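Local coordinates for congerin-1 (Conger myriaster, PDB 1C1L), which binds beta-galactosides such as lactose as a homodimeric galectin, although its physiological role is not yet known, at residues F31-V35 with F88-L92; F10-V14 with K117-P121; T78-L82 with I103-P107. All blocks are in the same frame, centred on the assembly; numbering follows the deposited sequence.

Contact 1 (F31-V35 with F88-L92); sequences FSVNV and FEITL
F31 meets F88 in an oblique aromatic pair, the ring planes inclined at 43° and the centroids 4.9 Å apart. The two side chains come from opposite directions, and the far end of the F31 ring does the touching: its CZ lies over the centre of one face of F88, and its CE2 is 3.8 Å from F88 CZ. The CB of each points at the opposite strand, and CG sits between the backbone N and the carbonyl carbon (chi1 80° in F31, with a like torsion in F88).

L92 closes the other end of the interface. Its CD1 meets V35 tip to tip, 3.9 Å from V35 CG1 and only slightly farther from V35 CG2, so one methyl sits against both branches of the valine; V33 CG1 stands a little farther from the same L92 methyl. Here the contact illustrates how a beta sandwich is glued together: strand 30-35 belongs to one five-stranded antiparallel sheet and strand 87-94 to the other, and the galectin fold packs them face to face. The axes of the two segments approach to 10.4 Å at 28°, with no hydrogen bond between them.

V33 fills the middle, its CG2 4.0 Å from I90 CD1 as the two side chains slide past each other in opposite directions. V20 of strand 18-24 flanks both, and I24 of that strand does the same for the phenylalanines. On the other face of strand 30-35, N34 ND2 donates to S32 OG, while N34 OD1 is hydrogen-bonded to ND1 of H45, a residue of the glycan pocket.

Contact 2 (F10-V14 with K117-P121); sequences FDFTV and KEFLP
T13 and F119 face each other at the one beta bridge between these loops, their CA atoms 4.4 Å apart. The bond beside the bridge runs from L120 N to F12 O over 3.2 Å; Y94 OH also hydrogen-bonds F12 O, so two donors hold this oxygen. On the other side V14 N reaches E118 O only weakly, and a water bound to both atoms supplements that link. A second water accepts from F12 N and donates to L120 O. F12 is the centre of an inverse gamma turn.

In F119, CG lies anti to the backbone N (chi1 173°), beside the carbonyl carbon, and from CB the ring swings forward until P121 N stands above one face, offset toward the rim. CD1 meets T13 CG2 at 3.6 Å, near the ring plane, and also nears F12 O. Farther out, CE1 has D11 CA in plane at its edge, 3.9 Å away, with D11 CB close by. D11 OD1 accepts a hydrogen bond from G4 N of the second subunit, and F119 packs on that same glycine.

F12 and L120 lie side by side and point the same way, F12 CE2 being 3.9 Å from L120 CD1. The F12 ring packs on L92 and edge-to-face on Y94 of strand 87-94 and touches L136 of strand 129-136, while L120 leans on S43 of strand 41-52.

Contact 3 (T78-L82 with I103-P107); sequences TNFTL and ILDGP
T81 and P107 point at each other across the two loops, and most of the contact is van der Waals packing around that pair. The threonine straddles the junction of G106 and P107: T81 OG1 lies 3.3 Å from G106 CA and 3.7 Å from P107 CD, and T81 CG2 rests against the same two carbons. With OG1 between the backbone N and the carbonyl carbon (chi1 58°), both branches of T81 face the turn. N79 continues the packing along the proline, the two side chains sliding past each other in opposite directions. Its ND2 comes within 3.6 Å of P107 CB, and its backbone O lies 3.5 Å from P107 CG.

Apolar contact takes over toward the interior. L82 and I103 cross at a slant, with L82 CD2 4.0 Å from I103 CG2. Both residues are buried, and both touch H48 of strand 41-52, a strand that also contributes to the glycan pocket.

Polar contact across the two loops passes through water. One molecule lies 2.9 Å from T81 OG1, donates to L104 O at 2.8 Å, and has a weak bond to T81 O, whereas no direct hydrogen bond joins the segments. Inside 103-107 the backbone supplies its own order: G106 N to I103 O closes a type II beta turn from I103 to G106, and I103 N to P107 O ties the hairpin that joins the antiparallel strands 98-103 and 108-112 of one galectin sheet, packed here against the loop leaving strand 75-77 of the other.

How the contacts relate
The three contacts show how chemistry changes with depth in a beta sandwich. Contact 1 is the core, wholly buried and apolar, joining the two sheets through side chains alone. Contacts 2 and 3 are partly buried loop pairings on opposite sides of the chain's centre, their nearest atoms about 13 Å apart, and both enlist water; contact 2 adds direct backbone bonds and lies at the subunit interface, whereas contact 3 has no such bonds. Both run into the core: V35 packs on L120 and L92 on F12 at one end, while F31 and F88 touch L82 and I90 touches I103 at the other.

Contact 1 (F31-V35 with F88-L92)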
loop_
_atom_site.group_PDB
_atom_site.type_symbol
_atom_site.label_atom_id
_atom_site.label_comp_id
_atom_site.label_asym_id
_atom_site.label_seq_id
_atom_site.Cartn_x
_atom_site.Cartn_y
_atom_site.Cartn_z
ATOM N N PHE A 31 -5.645 8.998 -16.683
ATOM C CA PHE A 31 -4.776 8.574 -15.596
ATOM C C PHE A 31 -4.366 7.123 -15.845
ATOM O O PHE A 31 -5.087 6.354 -16.497
ATOM C CB PHE A 31 -5.476 8.683 -14.216
ATOM C CG PHE A 31 -6.424 7.552 -13.864
ATOM C CD1 PHE A 31 -7.718 7.550 -14.383
ATOM C CD2 PHE A 31 -5.973 6.492 -13.068
ATOM C CE1 PHE A 31 -8.562 6.478 -14.104
ATOM C CE2 PHE A 31 -6.827 5.429 -12.798
ATOM C CZ PHE A 31 -8.119 5.417 -13.316
ATOM N N SER A 32 -3.195 6.732 -15.353
ATOM C CA SER A 32 -2.738 5.372 -15.506
ATOM C C SER A 32 -2.307 4.698 -14.218
ATOM O O SER A 32 -1.890 5.332 -13.251
ATOM C CB SER A 32 -1.576 5.328 -16.478
ATOM O OG SER A 32 -0.552 6.251 -16.111
ATOM N N VAL A 33 -2.448 3.385 -14.274
ATOM C CA VAL A 33 -1.942 2.497 -13.238
ATOM C C VAL A 33 -0.734 1.866 -13.907
ATOM O O VAL A 33 -0.813 1.352 -15.032
ATOM C CB VAL A 33 -2.947 1.386 -12.879
ATOM C CG1 VAL A 33 -2.332 0.447 -11.859
ATOM C CG2 VAL A 33 -4.219 2.010 -12.317
ATOM N N ASN A 34 0.404 1.935 -13.220
ATOM C CA ASN A 34 1.661 1.439 -13.746
ATOM C C ASN A 34 2.294 0.437 -12.795
ATOM O O ASN A 34 2.492 0.774 -11.629
ATOM C CB ASN A 34 2.644 2.587 -13.924
ATOM C CG ASN A 34 2.038 3.698 -14.751
ATOM O OD1 ASN A 34 2.013 3.646 -15.983
ATOM N ND2 ASN A 34 1.460 4.710 -14.115
ATOM N N VAL A 35 2.572 -0.791 -13.243
ATOM C CA VAL A 35 3.306 -1.765 -12.435
ATOM C C VAL A 35 4.503 -2.279 -13.219
ATOM O O VAL A 35 4.469 -2.493 -14.448
ATOM C CB VAL A 35 2.471 -3.025 -12.006
ATOM C CG1 VAL A 35 1.482 -2.600 -10.942
ATOM C CG2 VAL A 35 1.738 -3.664 -13.176
ATOM N N PHE A 88 -12.669 4.595 -7.838
ATOM C CA PHE A 88 -12.481 3.444 -8.704
ATOM C C PHE A 88 -11.671 2.409 -7.931
ATOM O O PHE A 88 -10.959 2.740 -6.975
ATOM C CB PHE A 88 -11.698 3.815 -9.997
ATOM C CG PHE A 88 -10.241 4.192 -9.758
ATOM C CD1 PHE A 88 -9.918 5.502 -9.398
ATOM C CD2 PHE A 88 -9.234 3.213 -9.825
ATOM C CE1 PHE A 88 -8.598 5.830 -9.096
ATOM C CE2 PHE A 88 -7.920 3.548 -9.518
ATOM C CZ PHE A 88 -7.600 4.856 -9.149
ATOM N N GLU A 89 -11.773 1.161 -8.372
ATOM C CA GLU A 89 -10.913 0.079 -7.914
ATOM C C GLU A 89 -10.605 -0.774 -9.127
ATOM O O GLU A 89 -11.503 -1.060 -9.948
ATOM C CB GLU A 89 -11.547 -0.875 -6.932
ATOM C CG GLU A 89 -11.505 -0.329 -5.531
ATOM C CD GLU A 89 -12.185 -1.164 -4.457
ATOM O OE1 GLU A 89 -12.583 -2.301 -4.708
ATOM O OE2 GLU A 89 -12.317 -0.671 -3.345
ATOM N N ILE A 90 -9.348 -1.144 -9.263
ATOM C CA ILE A 90 -8.912 -2.036 -10.316
ATOM C C ILE A 90 -8.066 -3.115 -9.642
ATOM O O ILE A 90 -7.155 -2.806 -8.866
ATOM C CB ILE A 90 -8.088 -1.244 -11.366
ATOM C CG1 ILE A 90 -8.930 -0.162 -12.034
ATOM C CG2 ILE A 90 -7.576 -2.240 -12.402
ATOM C CD1 ILE A 90 -8.042 0.844 -12.790
ATOM N N THR A 91 -8.360 -4.377 -9.911
ATOM C CA THR A 91 -7.588 -5.493 -9.390
ATOM C C THR A 91 -6.782 -6.126 -10.513
ATOM O O THR A 91 -7.291 -6.448 -11.594
ATOM C CB THR A 91 -8.498 -6.567 -8.785
ATOM O OG1 THR A 91 -9.238 -5.918 -7.766
ATOM C CG2 THR A 91 -7.722 -7.777 -8.242
ATOM N N LEU A 92 -5.518 -6.360 -10.213
ATOM C CA LEU A 92 -4.584 -6.943 -11.143
ATOM C C LEU A 92 -4.041 -8.241 -10.569
ATOM O O LEU A 92 -3.754 -8.345 -9.372
ATOM C CB LEU A 92 -3.393 -6.034 -11.378
ATOM C CG LEU A 92 -3.516 -4.554 -11.699
ATOM C CD1 LEU A 92 -2.142 -3.916 -11.780
ATOM C CD2 LEU A 92 -4.185 -4.398 -13.048
#

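Contact 2 (F10-V14 with K117-P121)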
loop_
_atom_site.group_PDB
_atom_site.type_symbol
_atom_site.label_atom_id
_atom_site.label_comp_id
_atom_site.label_asym_id
_atom_site.label_seq_id
_atom_site.Cartn_x
_atom_site.Cartn_y
_atom_site.Cartn_z
ATOM N N PHE A 10 4.059 -6.754 1.143
ATOM C CA PHE A 10 3.350 -6.968 -0.100
ATOM C C PHE A 10 4.254 -7.465 -1.217
ATOM O O PHE A 10 5.002 -6.689 -1.803
ATOM C CB PHE A 10 2.653 -5.660 -0.532
ATOM C CG PHE A 10 1.358 -5.283 0.191
ATOM C CD1 PHE A 10 0.789 -6.096 1.184
ATOM C CD2 PHE A 10 0.708 -4.102 -0.169
ATOM C CE1 PHE A 10 -0.404 -5.724 1.794
ATOM C CE2 PHE A 10 -0.489 -3.742 0.446
ATOM C CZ PHE A 10 -1.043 -4.552 1.424
ATOM N N ASP A 11 4.272 -8.764 -1.479
ATOM C CA ASP A 11 5.028 -9.309 -2.593
ATOM C C ASP A 11 4.020 -9.615 -3.668
ATOM O O ASP A 11 3.273 -10.595 -3.596
ATOM C CB ASP A 11 5.738 -10.610 -2.259
ATOM C CG ASP A 11 6.828 -10.505 -1.223
ATOM O OD1 ASP A 11 7.522 -9.500 -1.187
ATOM O OD2 ASP A 11 6.983 -11.439 -0.444
ATOM N N PHE A 12 3.955 -8.771 -4.680
ATOM C CA PHE A 12 3.015 -8.985 -5.758
ATOM C C PHE A 12 3.656 -9.986 -6.707
ATOM O O PHE A 12 4.401 -9.634 -7.626
ATOM C CB PHE A 12 2.723 -7.629 -6.435
ATOM C CG PHE A 12 1.658 -7.706 -7.522
ATOM C CD1 PHE A 12 0.629 -8.643 -7.437
ATOM C CD2 PHE A 12 1.719 -6.844 -8.616
ATOM C CE1 PHE A 12 -0.338 -8.730 -8.434
ATOM C CE2 PHE A 12 0.747 -6.930 -9.616
ATOM C CZ PHE A 12 -0.280 -7.870 -9.526
ATOM N N THR A 13 3.428 -11.257 -6.400
ATOM C CA THR A 13 3.972 -12.356 -7.189
ATOM C C THR A 13 2.843 -13.001 -7.969
ATOM O O THR A 13 1.669 -12.653 -7.764
ATOM C CB THR A 13 4.630 -13.413 -6.264
ATOM O OG1 THR A 13 3.651 -13.816 -5.304
ATOM C CG2 THR A 13 5.863 -12.861 -5.559
ATOM N N VAL A 14 3.157 -13.964 -8.843
ATOM C CA VAL A 14 2.136 -14.704 -9.558
ATOM C C VAL A 14 1.133 -15.314 -8.577
ATOM O O VAL A 14 1.502 -15.892 -7.550
ATOM C CB VAL A 14 2.837 -15.799 -10.399
ATOM C CG1 VAL A 14 1.827 -16.842 -10.870
ATOM C CG2 VAL A 14 3.516 -15.148 -11.597
ATOM N N LYS A 117 7.644 -11.800 -16.262
ATOM C CA LYS A 117 7.867 -11.397 -14.890
ATOM C C LYS A 117 7.083 -12.285 -13.948
ATOM O O LYS A 117 5.974 -12.707 -14.252
ATOM C CB LYS A 117 7.441 -9.953 -14.675
ATOM C CG LYS A 117 8.293 -8.977 -15.462
ATOM C CD LYS A 117 9.736 -9.162 -15.031
ATOM C CE LYS A 117 10.521 -7.976 -15.505
ATOM N NZ LYS A 117 11.838 -8.076 -14.917
ATOM N N GLU A 118 7.706 -12.612 -12.820
ATOM C CA GLU A 118 7.057 -13.387 -11.782
ATOM C C GLU A 118 6.958 -12.636 -10.465
ATOM O O GLU A 118 6.399 -13.158 -9.497
ATOM C CB GLU A 118 7.824 -14.677 -11.564
ATOM C CG GLU A 118 7.555 -15.590 -12.747
ATOM C CD GLU A 118 8.297 -16.904 -12.731
ATOM O OE1 GLU A 118 9.519 -16.910 -12.592
ATOM O OE2 GLU A 118 7.632 -17.922 -12.874
ATOM N N PHE A 119 7.499 -11.423 -10.421
ATOM C CA PHE A 119 7.475 -10.571 -9.247
ATOM C C PHE A 119 7.533 -9.134 -9.773
ATOM O O PHE A 119 8.308 -8.866 -10.708
ATOM C CB PHE A 119 8.692 -10.872 -8.352
ATOM C CG PHE A 119 8.796 -9.893 -7.194
ATOM C CD1 PHE A 119 7.796 -9.861 -6.219
ATOM C CD2 PHE A 119 9.848 -8.976 -7.152
ATOM C CE1 PHE A 119 7.847 -8.902 -5.218
ATOM C CE2 PHE A 119 9.889 -8.018 -6.144
ATOM C CZ PHE A 119 8.889 -7.981 -5.179
ATOM N N LEU A 120 6.733 -8.214 -9.231
ATOM C CA LEU A 120 6.735 -6.818 -9.665
ATOM C C LEU A 120 6.899 -5.913 -8.447
ATOM O O LEU A 120 5.984 -5.847 -7.620
ATOM C CB LEU A 120 5.436 -6.436 -10.357
ATOM C CG LEU A 120 5.124 -7.166 -11.655
ATOM C CD1 LEU A 120 3.720 -6.824 -12.092
ATOM C CD2 LEU A 120 6.097 -6.749 -12.741
ATOM N N PRO A 121 8.036 -5.240 -8.260
ATOM C CA PRO A 121 8.346 -4.441 -7.070
ATOM C C PRO A 121 7.802 -3.024 -7.017
ATOM O O PRO A 121 7.888 -2.368 -5.979
ATOM C CB PRO A 121 9.847 -4.472 -7.020
ATOM C CG PRO A 121 10.195 -4.364 -8.483
ATOM C CD PRO A 121 9.227 -5.354 -9.102
HETATM O O HOH W 1 5.640 -6.612 -4.902
HETATM O O HOH W 2 5.775 -15.888 -9.024
#

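Contact 3 (T78-L82 with I103-P107)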
loop_
_atom_site.group_PDB
_atom_site.type_symbol
_atom_site.label_atom_id
_atom_site.label_comp_id
_atom_site.label_asym_id
_atom_site.label_seq_id
_atom_site.Cartn_x
_atom_site.Cartn_y
_atom_site.Cartn_z
ATOM N N THR A 78 -12.552 0.215 -25.952
ATOM C CA THR A 78 -13.455 1.313 -25.669
ATOM C C THR A 78 -14.578 0.825 -24.767
ATOM O O THR A 78 -15.677 1.385 -24.721
ATOM C CB THR A 78 -14.044 1.900 -26.956
ATOM O OG1 THR A 78 -14.621 0.820 -27.697
ATOM C CG2 THR A 78 -12.996 2.734 -27.662
ATOM N N ASN A 79 -14.383 -0.277 -24.041
ATOM C CA ASN A 79 -15.388 -0.752 -23.101
ATOM C C ASN A 79 -15.026 0.001 -21.816
ATOM O O ASN A 79 -14.373 -0.512 -20.906
ATOM C CB ASN A 79 -15.254 -2.266 -22.947
ATOM C CG ASN A 79 -16.478 -2.829 -22.239
ATOM O OD1 ASN A 79 -17.372 -2.079 -21.855
ATOM N ND2 ASN A 79 -16.597 -4.133 -22.067
ATOM N N PHE A 80 -15.374 1.283 -21.818
ATOM C CA PHE A 80 -14.927 2.220 -20.793
ATOM C C PHE A 80 -16.008 2.477 -19.754
ATOM O O PHE A 80 -17.097 2.925 -20.107
ATOM C CB PHE A 80 -14.533 3.488 -21.519
ATOM C CG PHE A 80 -13.725 4.503 -20.726
ATOM C CD1 PHE A 80 -14.355 5.424 -19.883
ATOM C CD2 PHE A 80 -12.345 4.563 -20.920
ATOM C CE1 PHE A 80 -13.597 6.411 -19.252
ATOM C CE2 PHE A 80 -11.594 5.557 -20.285
ATOM C CZ PHE A 80 -12.220 6.487 -19.458
ATOM N N THR A 81 -15.757 2.221 -18.468
ATOM C CA THR A 81 -16.809 2.339 -17.472
ATOM C C THR A 81 -16.533 3.314 -16.332
ATOM O O THR A 81 -17.377 3.479 -15.443
ATOM C CB THR A 81 -17.114 0.902 -16.911
ATOM O OG1 THR A 81 -15.905 0.369 -16.370
ATOM C CG2 THR A 81 -17.639 -0.051 -17.984
ATOM N N LEU A 82 -15.358 3.944 -16.295
ATOM C CA LEU A 82 -15.071 4.873 -15.209
ATOM C C LEU A 82 -15.603 6.259 -15.555
ATOM O O LEU A 82 -15.824 6.589 -16.726
ATOM C CB LEU A 82 -13.556 4.923 -14.934
ATOM C CG LEU A 82 -12.826 3.612 -14.589
ATOM C CD1 LEU A 82 -11.399 3.927 -14.157
ATOM C CD2 LEU A 82 -13.528 2.886 -13.446
ATOM N N ILE A 103 -11.672 -4.552 -13.641
ATOM C CA ILE A 103 -12.123 -3.242 -13.224
ATOM C C ILE A 103 -13.453 -3.416 -12.497
ATOM O O ILE A 103 -14.369 -4.107 -12.957
ATOM C CB ILE A 103 -12.261 -2.344 -14.471
ATOM C CG1 ILE A 103 -10.894 -2.211 -15.122
ATOM C CG2 ILE A 103 -12.805 -0.968 -14.088
ATOM C CD1 ILE A 103 -10.957 -1.624 -16.536
ATOM N N LEU A 104 -13.550 -2.868 -11.292
ATOM C CA LEU A 104 -14.761 -3.001 -10.504
ATOM C C LEU A 104 -15.905 -2.323 -11.229
ATOM O O LEU A 104 -15.797 -1.157 -11.609
ATOM C CB LEU A 104 -14.579 -2.365 -9.154
ATOM C CG LEU A 104 -15.761 -2.435 -8.213
ATOM C CD1 LEU A 104 -15.998 -3.873 -7.783
ATOM C CD2 LEU A 104 -15.484 -1.509 -7.048
ATOM N N ASP A 105 -16.987 -3.082 -11.361
ATOM C CA ASP A 105 -18.180 -2.735 -12.127
ATOM C C ASP A 105 -17.922 -2.494 -13.610
ATOM O O ASP A 105 -18.755 -1.953 -14.339
ATOM C CB ASP A 105 -18.843 -1.484 -11.517
ATOM C CG ASP A 105 -19.325 -1.676 -10.089
ATOM O OD1 ASP A 105 -19.890 -2.724 -9.780
ATOM O OD2 ASP A 105 -19.128 -0.765 -9.283
ATOM N N GLY A 106 -16.781 -2.976 -14.084
ATOM C CA GLY A 106 -16.382 -2.798 -15.449
ATOM C C GLY A 106 -15.921 -4.102 -16.049
ATOM O O GLY A 106 -16.269 -5.176 -15.558
ATOM N N PRO A 107 -15.179 -4.048 -17.142
ATOM C CA PRO A 107 -14.709 -5.235 -17.819
ATOM C C PRO A 107 -13.504 -5.885 -17.165
ATOM O O PRO A 107 -12.802 -5.363 -16.279
ATOM C CB PRO A 107 -14.465 -4.729 -19.224
ATOM C CG PRO A 107 -13.881 -3.358 -18.952
ATOM C CD PRO A 107 -14.809 -2.831 -17.862
HETATM O O HOH W 3 -16.701 0.610 -13.573
#